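Local coordinates for putative sugar ABC transporter (Yersinia enterocolitica subsp. enterocolitica 8081, PDB 5ULB), which probably serves as the periplasmic sugar-binding component of an ABC transporter, capturing methylthioribose-like sugars and binding a 5-methylseleno-ribofuranose in its cleft, at residues V103-T108 and L117-Q122; I22-N27 and G78-Q83; G84-S89 and A109-I114; Q121-S126 and S285-A290. One frame throughout, in Å; residues are numbered along the deposited sequence.

How the contacts relate
Contacts 1, 2 and 4 lie across one mixed sheet whose neighbouring strands run 21-26, 78-82, 102-106, 118-122 and 285-294. Contact 2 joins the first two of these, contact 1 the next pair, and contact 4, sharing Gln-121 and Gln-122 with contact 1, adds the last. Contact 3 lies between the loops after strands 78-82 and 102-106. Along the chain contact 2 closes before contacts 1 and 3 open, and these two alternate their segments. The centres of contacts 1 and 2, and of 1 and 3, are about 10 Å apart; those of contacts 2 and 4 about 19 Å. Strand ends thus bring Phe-106, Asp-107, Gln-83 and Gln-122 to the sugar pocket.

Contact 1: V103-T108 and L117-Q122; sequences VSVFDT and LTVTQQ
Two donors of Thr-120 grip the carbonyl oxygen of Val-105: backbone N at 2.8 Å from Val-105 O, and OG1 from the opposite face of the carbonyl plane. Thr-120 OG1 can make this bond because chi1 of 76° places it between its own N and carbonyl carbon; the same oxygen lies in the plane of the Phe-106 ring, at its edge, 3.4 Å from Phe-106 CD1. Val-105 N to Thr-118 O (3.0 Å) and Asp-107 N to Thr-120 O continue the parallel pairing. Leu-117 CD1 meets Val-105 CG1 at 3.9 Å, the side chains at right angles, and also touches Val-103 CG1. The Val-103 end is loose: Val-103 O lies 3.7 Å from Thr-118 N and is buried without a partner. The Asp-107 end is bridged by water, one joining Asp-107 OD1 to both N and NE2 of Gln-122, another linking Thr-120 O with Thr-108 N. Asp-107 OD1 also pairs with Arg-158, and Gln-122 NE2 bonds O2 of the bound sugar. Helix 262-278 covers the Phe-106 and Thr-120 face, helix 89-98 packs on Val-103 and Leu-117, and strands 78-82 and 285-294 flank the pair.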
# COMPACT_ATOMS: atom_id res chain seq x y z
N VAL A 103 -10.58 -5.84 15.15
CA VAL A 103 -9.50 -5.06 14.61
C VAL A 103 -8.66 -5.87 13.63
O VAL A 103 -8.29 -7.03 13.94
CB VAL A 103 -8.65 -4.38 15.70
CG1 VAL A 103 -8.20 -5.39 16.76
CG2 VAL A 103 -7.52 -3.54 15.15
N SER A 104 -8.32 -5.23 12.51
CA SER A 104 -7.31 -5.73 11.60
C SER A 104 -6.37 -4.54 11.32
O SER A 104 -6.82 -3.39 11.26
CB SER A 104 -7.92 -6.26 10.31
OG SER A 104 -7.00 -6.84 9.44
N VAL A 105 -5.06 -4.82 11.08
CA VAL A 105 -4.14 -3.82 10.81
C VAL A 105 -3.35 -4.16 9.56
O VAL A 105 -3.20 -5.31 9.18
CB VAL A 105 -3.21 -3.46 11.97
CG1 VAL A 105 -4.05 -3.06 13.22
CG2 VAL A 105 -2.24 -4.58 12.30
N PHE A 106 -2.88 -3.09 8.89
CA PHE A 106 -2.09 -3.20 7.66
C PHE A 106 -0.82 -2.38 7.82
O PHE A 106 -0.88 -1.22 8.25
CB PHE A 106 -2.86 -2.72 6.46
CG PHE A 106 -2.06 -2.72 5.18
CD1 PHE A 106 -1.57 -3.91 4.62
CD2 PHE A 106 -1.74 -1.56 4.59
CE1 PHE A 106 -0.77 -3.85 3.51
CE2 PHE A 106 -0.94 -1.54 3.46
CZ PHE A 106 -0.37 -2.66 2.94
N ASP A 107 0.35 -2.94 7.54
CA ASP A 107 1.62 -2.23 7.61
C ASP A 107 1.81 -1.51 8.92
O ASP A 107 2.38 -0.39 8.91
CB ASP A 107 1.71 -1.23 6.42
CG ASP A 107 2.24 -1.85 5.17
OD1 ASP A 107 2.66 -3.04 5.15
OD2 ASP A 107 2.28 -1.06 4.14
N THR A 108 1.46 -2.18 9.99
CA THR A 108 1.49 -1.60 11.32
C THR A 108 2.45 -2.35 12.21
O THR A 108 2.54 -3.57 12.13
CB THR A 108 0.04 -1.53 11.89
OG1 THR A 108 -0.71 -0.62 11.08
CG2 THR A 108 -0.04 -1.09 13.34
N LEU A 117 -6.32 -10.17 16.92
CA LEU A 117 -5.79 -9.29 15.87
C LEU A 117 -5.42 -10.13 14.64
O LEU A 117 -4.85 -11.20 14.79
CB LEU A 117 -4.54 -8.59 16.43
CG LEU A 117 -3.89 -7.65 15.43
CD1 LEU A 117 -4.78 -6.50 15.00
CD2 LEU A 117 -2.60 -7.14 16.03
N THR A 118 -5.73 -9.59 13.46
CA THR A 118 -4.99 -9.99 12.29
C THR A 118 -4.04 -8.90 11.87
O THR A 118 -4.48 -7.75 11.69
CB THR A 118 -5.92 -10.37 11.09
OG1 THR A 118 -6.87 -11.34 11.49
CG2 THR A 118 -5.14 -10.83 9.88
N VAL A 119 -2.76 -9.24 11.58
CA VAL A 119 -1.82 -8.35 11.02
C VAL A 119 -1.65 -8.65 9.55
O VAL A 119 -1.45 -9.82 9.17
CB VAL A 119 -0.47 -8.34 11.75
CG1 VAL A 119 -0.64 -7.97 13.23
CG2 VAL A 119 0.26 -9.64 11.61
N THR A 120 -1.75 -7.65 8.70
CA THR A 120 -1.62 -7.83 7.30
C THR A 120 -0.51 -6.99 6.73
O THR A 120 -0.17 -5.93 7.27
CB THR A 120 -2.93 -7.60 6.53
OG1 THR A 120 -3.25 -6.21 6.40
CG2 THR A 120 -4.18 -8.31 7.13
N GLN A 121 0.10 -7.48 5.63
CA GLN A 121 1.21 -6.80 4.99
C GLN A 121 1.38 -7.34 3.60
O GLN A 121 0.84 -8.39 3.27
CB GLN A 121 2.49 -6.94 5.78
CG GLN A 121 2.84 -8.37 6.18
CD GLN A 121 2.07 -8.97 7.40
OE1 GLN A 121 1.70 -8.22 8.30
NE2 GLN A 121 1.70 -10.23 7.33
N GLN A 122 2.11 -6.62 2.77
CA GLN A 122 2.56 -7.16 1.50
C GLN A 122 3.82 -7.94 1.75
O GLN A 122 4.41 -7.91 2.80
CB GLN A 122 2.78 -6.01 0.48
CG GLN A 122 1.52 -5.16 0.22
CD GLN A 122 1.75 -3.81 -0.36
OE1 GLN A 122 1.29 -3.53 -1.52
NE2 GLN A 122 2.44 -2.99 0.34
O HOH W 1 3.48 -4.09 2.91
O HOH W 2 0.38 -4.93 9.95

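Contact 2: I22-N27 and G78-Q83; sequences IAVIRN and GIILSQ
Ser-82 OG stands between two polar groups: it accepts from Arg-26 NH1 at 3.0 Å and donates to Gln-83 OE1 at 2.6 Å. Neither bond is ideal in direction. The hydroxyl sits 33° out of the guanidinium plane of Arg-26, and it approaches Gln-83 OE1 from above the amide plane. With chi1 of Ser-82 at -175°, OG turns away from its own N and beside the carbonyl carbon, on the face that also carries Arg-26. The Arg-26 chain runs extended from CG to NE past Ser-82 CB, and Gln-83, bent at chi2, lays OE1 over one face of the guanidinium, 3.0 Å above its plane, offset toward the rim and not hydrogen-bonded to it; the amide and guanidinium planes stand 75° apart. Further along, Asn-27 ND2 reaches Gln-83 O at 3.1 Å, the acceptor lying in the plane of the Asn-27 amide; ND2 also bonds Asp-61, and OD1 bonds Ser-57 OG. Behind these ends the strands pair in parallel, with Ile-80 N to Ala-23 O at 2.8 Å and Ile-25 N to Ile-80 O at 3.0 Å. On the opposite face Ile-25 CD1 fits between Ile-79 CG2 (3.9 Å) and Leu-81 CD2, its side chain running alongside that of Leu-81. Asn-33 OD1 accepts from Arg-26 NH2 and Thr-34 OG1 from NE, so helix 32-48 also holds the guanidinium. The Gln-83 NE2 makes weak bonds to Asp-107 and to O4 of the sugar; Ser-82, itself held by Arg-26, probably forms a second shell that fixes this amide.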
# COMPACT_ATOMS: atom_id res chain seq x y z
N ILE A 22 -17.48 1.08 11.24
CA ILE A 22 -16.06 0.80 11.15
C ILE A 22 -15.28 2.13 11.03
O ILE A 22 -15.67 2.98 10.22
CB ILE A 22 -15.74 -0.07 9.91
CG1 ILE A 22 -16.64 -1.29 9.86
CG2 ILE A 22 -14.27 -0.44 9.86
CD1 ILE A 22 -16.60 -2.28 10.95
N ALA A 23 -14.23 2.25 11.80
CA ALA A 23 -13.31 3.41 11.67
C ALA A 23 -12.02 2.90 10.99
O ALA A 23 -11.45 1.88 11.45
CB ALA A 23 -13.03 4.03 13.00
N VAL A 24 -11.55 3.63 10.01
CA VAL A 24 -10.26 3.35 9.38
C VAL A 24 -9.32 4.52 9.63
O VAL A 24 -9.70 5.68 9.30
CB VAL A 24 -10.45 3.12 7.88
CG1 VAL A 24 -9.14 2.80 7.19
CG2 VAL A 24 -11.54 2.11 7.62
N ILE A 25 -8.18 4.30 10.22
CA ILE A 25 -7.20 5.36 10.53
C ILE A 25 -5.93 4.94 9.82
O ILE A 25 -5.34 3.89 10.14
CB ILE A 25 -7.02 5.58 12.02
CG1 ILE A 25 -8.33 5.80 12.77
CG2 ILE A 25 -6.12 6.83 12.17
CD1 ILE A 25 -8.98 4.59 13.32
N ARG A 26 -5.45 5.81 8.94
CA ARG A 26 -4.26 5.55 8.13
C ARG A 26 -3.25 6.67 8.40
O ARG A 26 -3.58 7.87 8.33
CB ARG A 26 -4.55 5.33 6.67
CG ARG A 26 -3.36 5.14 5.76
CD ARG A 26 -3.76 4.39 4.50
NE ARG A 26 -2.72 4.47 3.51
CZ ARG A 26 -2.32 3.47 2.71
NH1 ARG A 26 -2.54 2.17 3.02
NH2 ARG A 26 -1.48 3.75 1.76
N ASN A 27 -1.98 6.30 8.66
CA ASN A 27 -0.95 7.23 9.05
C ASN A 27 -0.19 7.89 7.91
O ASN A 27 1.04 7.93 7.93
CB ASN A 27 0.02 6.52 10.01
CG ASN A 27 0.89 7.42 10.81
OD1 ASN A 27 0.56 8.58 11.11
ND2 ASN A 27 2.00 6.85 11.31
N GLY A 78 -15.74 -1.92 14.72
CA GLY A 78 -14.45 -2.38 14.28
C GLY A 78 -13.57 -1.27 13.90
O GLY A 78 -14.06 -0.12 13.59
N ILE A 79 -12.25 -1.49 13.91
CA ILE A 79 -11.23 -0.53 13.56
C ILE A 79 -10.23 -1.18 12.62
O ILE A 79 -9.85 -2.34 12.85
CB ILE A 79 -10.55 0.05 14.80
CG1 ILE A 79 -11.49 0.95 15.61
CG2 ILE A 79 -9.26 0.82 14.44
CD1 ILE A 79 -11.02 1.45 16.93
N ILE A 80 -9.84 -0.46 11.61
CA ILE A 80 -8.71 -0.83 10.74
C ILE A 80 -7.66 0.21 10.89
O ILE A 80 -7.94 1.40 10.71
CB ILE A 80 -9.16 -0.98 9.26
CG1 ILE A 80 -10.16 -2.15 9.13
CG2 ILE A 80 -7.96 -1.23 8.33
CD1 ILE A 80 -10.91 -2.10 7.80
N LEU A 81 -6.37 -0.19 11.18
CA LEU A 81 -5.25 0.71 11.16
C LEU A 81 -4.37 0.45 9.98
O LEU A 81 -4.21 -0.70 9.57
CB LEU A 81 -4.42 0.59 12.42
CG LEU A 81 -5.11 0.71 13.79
CD1 LEU A 81 -4.12 0.70 14.90
CD2 LEU A 81 -5.98 1.98 13.77
N SER A 82 -3.71 1.51 9.48
CA SER A 82 -2.75 1.36 8.40
C SER A 82 -1.56 2.26 8.67
O SER A 82 -1.74 3.46 8.97
CB SER A 82 -3.46 1.70 7.10
OG SER A 82 -2.70 1.49 5.93
N GLN A 83 -0.34 1.71 8.57
CA GLN A 83 0.88 2.42 8.79
C GLN A 83 1.07 2.96 10.20
O GLN A 83 1.82 3.91 10.44
CB GLN A 83 1.17 3.53 7.74
CG GLN A 83 1.52 2.99 6.30
CD GLN A 83 0.38 2.64 5.50
OE1 GLN A 83 -0.72 3.15 5.74
NE2 GLN A 83 0.55 1.75 4.53

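Contact 3: G84-S89 and A109-I114; sequences GRDPYS and AIQGDI
Ala-109 N bonds Gly-84 O at 2.9 Å with an N-H...O angle of 163°, a single backbone link between two loops that otherwise have no regular pairing. The methyl of Ala-109 points at the first loop and packs against Asp-86: Ala-109 CB is 3.6 Å from Asp-86 N and 3.7 Å from Asp-86 CG, so the aspartate lies against the alanine along both its backbone and its carboxylate. Nearby, Ala-109 O touches Ser-89 CB at 3.3 Å. A water bridges the loops by donating to both Asp-86 OD1 (2.7 Å) and Ala-109 O. Gln-111, extended beyond CG, brings NE2 to 3.1 Å from Asp-86 OD1, its amide plane nearly perpendicular to the carboxylate. Further in, Ile-110 CD1 lies 4.0 Å from Ser-89 O. Within the first loop Arg-85 O is gripped by Ser-89 N and Ser-89 OG, both from the same face of its plane, and rests over the centre of the Tyr-88 ring, while Tyr-88 OH accepts from Arg-85 N at 3.0 Å. Tyr-88 also bonds Asp-61, and the Arg-85 guanidinium makes a cation-pi contact with Phe-153. The chemistry is that of a half-buried seam: one firm backbone bond and the alanine methyl hold its inner part, whereas the outer part is joined by a bridging water, with the Gln-111 amide lying near.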
# COMPACT_ATOMS: atom_id res chain seq x y z
N GLY A 84 0.47 2.28 11.19
CA GLY A 84 0.78 2.61 12.61
C GLY A 84 2.21 2.26 12.93
O GLY A 84 2.70 1.20 12.54
N ARG A 85 2.89 3.16 13.63
CA ARG A 85 4.31 3.01 13.90
C ARG A 85 4.58 2.59 15.34
O ARG A 85 3.74 2.70 16.25
CB ARG A 85 5.07 4.30 13.53
CG ARG A 85 5.02 4.62 12.08
CD ARG A 85 5.79 5.91 11.69
NE ARG A 85 7.07 5.96 12.31
CZ ARG A 85 7.90 6.88 12.06
NH1 ARG A 85 9.09 6.85 12.68
NH2 ARG A 85 7.46 7.84 11.27
N ASP A 86 5.81 2.17 15.53
CA ASP A 86 6.36 2.12 16.88
C ASP A 86 6.60 3.55 17.37
O ASP A 86 6.86 4.44 16.58
CB ASP A 86 7.76 1.40 16.81
CG ASP A 86 7.65 -0.16 16.84
OD1 ASP A 86 6.84 -0.68 17.65
OD2 ASP A 86 8.44 -0.76 16.09
N PRO A 87 6.52 3.76 18.66
CA PRO A 87 6.40 2.76 19.76
C PRO A 87 5.00 2.49 20.17
O PRO A 87 4.76 1.57 21.00
CB PRO A 87 7.08 3.49 20.93
CG PRO A 87 6.79 4.91 20.70
CD PRO A 87 6.90 5.11 19.18
N TYR A 88 4.05 3.24 19.64
CA TYR A 88 2.71 3.28 20.28
C TYR A 88 1.68 2.21 19.79
O TYR A 88 0.63 2.03 20.46
CB TYR A 88 2.11 4.71 20.12
CG TYR A 88 2.08 5.09 18.63
CD1 TYR A 88 1.09 4.63 17.84
CD2 TYR A 88 3.14 5.88 18.05
CE1 TYR A 88 1.03 4.94 16.48
CE2 TYR A 88 3.13 6.15 16.70
CZ TYR A 88 2.04 5.68 15.89
OH TYR A 88 2.07 5.92 14.55
N SER A 89 1.91 1.64 18.61
CA SER A 89 0.84 0.89 18.01
C SER A 89 0.44 -0.36 18.76
O SER A 89 -0.75 -0.72 18.82
CB SER A 89 1.08 0.55 16.52
OG SER A 89 1.06 1.72 15.74
N ALA A 109 3.19 -1.63 13.03
CA ALA A 109 4.17 -2.24 13.91
C ALA A 109 3.55 -2.82 15.13
O ALA A 109 3.03 -2.08 15.97
CB ALA A 109 5.19 -1.17 14.28
N ILE A 110 3.59 -4.13 15.25
CA ILE A 110 2.99 -4.87 16.33
C ILE A 110 4.04 -5.83 16.95
O ILE A 110 4.65 -6.58 16.23
CB ILE A 110 1.78 -5.64 15.98
CG1 ILE A 110 0.69 -4.70 15.36
CG2 ILE A 110 1.26 -6.46 17.13
CD1 ILE A 110 0.03 -3.80 16.36
N GLN A 111 4.27 -5.71 18.25
CA GLN A 111 5.17 -6.61 18.94
C GLN A 111 4.37 -7.71 19.63
O GLN A 111 3.44 -7.43 20.38
CB GLN A 111 5.87 -5.84 20.04
CG GLN A 111 6.73 -4.73 19.35
CD GLN A 111 7.11 -3.66 20.29
OE1 GLN A 111 7.91 -3.89 21.23
NE2 GLN A 111 6.52 -2.50 20.11
N GLY A 112 4.71 -8.95 19.35
CA GLY A 112 4.03 -10.02 20.00
C GLY A 112 2.76 -10.46 19.37
O GLY A 112 2.38 -10.00 18.26
N ASP A 113 2.02 -11.27 20.08
CA ASP A 113 0.83 -11.90 19.53
C ASP A 113 -0.27 -11.28 20.38
O ASP A 113 -0.32 -11.46 21.58
CB ASP A 113 0.81 -13.42 19.76
CG ASP A 113 -0.59 -14.04 19.43
OD1 ASP A 113 -0.95 -14.31 18.21
OD2 ASP A 113 -1.34 -14.22 20.44
N ILE A 114 -1.15 -10.57 19.73
CA ILE A 114 -2.32 -10.02 20.33
C ILE A 114 -3.52 -10.93 19.94
O ILE A 114 -3.96 -10.92 18.77
CB ILE A 114 -2.54 -8.56 19.89
CG1 ILE A 114 -1.35 -7.70 20.33
CG2 ILE A 114 -3.81 -8.05 20.49
CD1 ILE A 114 -1.40 -6.28 19.84
O HOH W 3 4.18 -0.89 18.27

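Contact 4: Q121-S126 and S285-A290; sequences QQDDAS and SYEFRA
Asp-123 and Glu-287 place their carboxylates in a stack, planes only 16° apart, with Glu-287 OE1 3.6 Å from Asp-123 OD2 and 3.5 Å from Asp-123 CB. Glu-287 CG is anti to its backbone N (chi1 -171°), and the chain extends over Asp-123. Two like charges this close might raise the proton affinity, more likely of Glu-287, an effect that solvent would weaken. Asp-123 turns its other oxygen to the following helix: OD1 accepts from Ser-126 N at 3.1 Å, met from above the carboxylate plane, and so caps helix 124-138. Phe-288 presents its ring edge to Gln-121 O, which lies near the ring plane, 3.4 Å from Phe-288 CD2; the same oxygen accepts from Phe-288 N at 3.0 Å. One face of the Phe-288 ring takes the edge of Tyr-286 at CE2. Gln-121 N bonds Tyr-286 O at 3.1 Å, which with the Phe-288 bond makes the parallel pairing. Beyond the strand a water receives from Asp-123 N and donates to Phe-288 O, supplementing a weak direct bond between those two atoms. Helix 262-278 covers Phe-288, and Asp-124 pairs with Arg-158 and Arg-159. Strand 118-122 thus runs through the N-cap Asp-123 into helix 124-138 beside strand 285-294, an arrangement in keeping with the ligand cleft of the periplasmic-binding-protein fold.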
# COMPACT_ATOMS: atom_id res chain seq x y z
N GLN A 121 0.10 -7.48 5.63
CA GLN A 121 1.21 -6.80 4.99
C GLN A 121 1.38 -7.34 3.60
O GLN A 121 0.84 -8.39 3.27
CB GLN A 121 2.49 -6.94 5.78
CG GLN A 121 2.84 -8.37 6.18
CD GLN A 121 2.07 -8.97 7.40
OE1 GLN A 121 1.70 -8.22 8.30
NE2 GLN A 121 1.70 -10.23 7.33
N GLN A 122 2.11 -6.62 2.77
CA GLN A 122 2.56 -7.16 1.50
C GLN A 122 3.82 -7.94 1.75
O GLN A 122 4.41 -7.91 2.80
CB GLN A 122 2.78 -6.01 0.48
CG GLN A 122 1.52 -5.16 0.22
CD GLN A 122 1.75 -3.81 -0.36
OE1 GLN A 122 1.29 -3.53 -1.52
NE2 GLN A 122 2.44 -2.99 0.34
N ASP A 123 4.26 -8.69 0.72
CA ASP A 123 5.56 -9.41 0.79
C ASP A 123 6.62 -8.44 0.40
O ASP A 123 7.02 -8.35 -0.77
CB ASP A 123 5.49 -10.64 -0.17
CG ASP A 123 6.74 -11.48 -0.09
OD1 ASP A 123 7.76 -11.05 0.52
OD2 ASP A 123 6.69 -12.60 -0.63
N ASP A 124 7.04 -7.63 1.36
CA ASP A 124 7.98 -6.54 1.08
C ASP A 124 9.30 -7.03 0.53
O ASP A 124 9.91 -6.34 -0.30
CB ASP A 124 8.12 -5.68 2.35
CG ASP A 124 6.88 -4.89 2.63
OD1 ASP A 124 6.42 -4.17 1.73
OD2 ASP A 124 6.35 -5.06 3.76
N ALA A 125 9.78 -8.18 1.00
CA ALA A 125 11.04 -8.75 0.41
C ALA A 125 10.85 -9.05 -1.07
O ALA A 125 11.70 -8.73 -1.85
CB ALA A 125 11.46 -10.00 1.18
N SER A 126 9.73 -9.66 -1.42
CA SER A 126 9.45 -9.95 -2.86
C SER A 126 9.23 -8.63 -3.68
O SER A 126 9.73 -8.52 -4.81
CB SER A 126 8.25 -10.84 -2.98
OG SER A 126 8.03 -11.13 -4.34
N SER A 285 -2.12 -13.67 10.91
CA SER A 285 -1.35 -12.93 9.93
C SER A 285 -1.90 -13.25 8.54
O SER A 285 -2.33 -14.37 8.27
CB SER A 285 0.18 -13.23 10.04
OG SER A 285 0.99 -12.47 9.15
N TYR A 286 -1.70 -12.31 7.63
CA TYR A 286 -2.02 -12.55 6.25
C TYR A 286 -1.12 -11.65 5.36
O TYR A 286 -0.91 -10.46 5.64
CB TYR A 286 -3.52 -12.20 5.94
CG TYR A 286 -3.96 -12.36 4.54
CD1 TYR A 286 -4.18 -13.63 3.99
CD2 TYR A 286 -4.03 -11.29 3.62
CE1 TYR A 286 -4.56 -13.83 2.71
CE2 TYR A 286 -4.38 -11.53 2.35
CZ TYR A 286 -4.69 -12.77 1.89
OH TYR A 286 -5.06 -12.92 0.60
N GLU A 287 -0.65 -12.25 4.27
CA GLU A 287 0.25 -11.56 3.35
C GLU A 287 -0.34 -11.47 1.95
O GLU A 287 -0.79 -12.49 1.39
CB GLU A 287 1.60 -12.29 3.28
CG GLU A 287 2.66 -11.58 2.56
CD GLU A 287 4.02 -12.27 2.66
OE1 GLU A 287 4.25 -13.21 1.90
OE2 GLU A 287 4.82 -11.78 3.48
N PHE A 288 -0.33 -10.28 1.33
CA PHE A 288 -0.79 -10.12 0.00
C PHE A 288 0.33 -10.43 -0.99
O PHE A 288 1.45 -10.11 -0.74
CB PHE A 288 -1.22 -8.63 -0.24
CG PHE A 288 -2.38 -8.24 0.63
CD1 PHE A 288 -3.67 -8.43 0.20
CD2 PHE A 288 -2.21 -7.65 1.84
CE1 PHE A 288 -4.76 -8.09 1.02
CE2 PHE A 288 -3.30 -7.27 2.70
CZ PHE A 288 -4.57 -7.54 2.27
N ARG A 289 -0.04 -10.92 -2.15
CA ARG A 289 0.93 -11.22 -3.25
C ARG A 289 0.88 -10.17 -4.33
O ARG A 289 -0.23 -9.76 -4.78
CB ARG A 289 0.58 -12.63 -3.87
CG ARG A 289 0.81 -13.75 -2.89
CD ARG A 289 0.88 -15.14 -3.51
NE ARG A 289 0.53 -16.06 -2.40
CZ ARG A 289 -0.70 -16.44 -2.22
NH1 ARG A 289 -1.54 -16.03 -3.14
NH2 ARG A 289 -1.05 -17.21 -1.25
N ALA A 290 2.04 -9.85 -4.86
CA ALA A 290 2.12 -8.77 -5.89
C ALA A 290 2.35 -9.33 -7.24
O ALA A 290 2.69 -10.53 -7.42
CB ALA A 290 3.22 -7.82 -5.61
O HOH W 4 3.26 -8.61 -1.84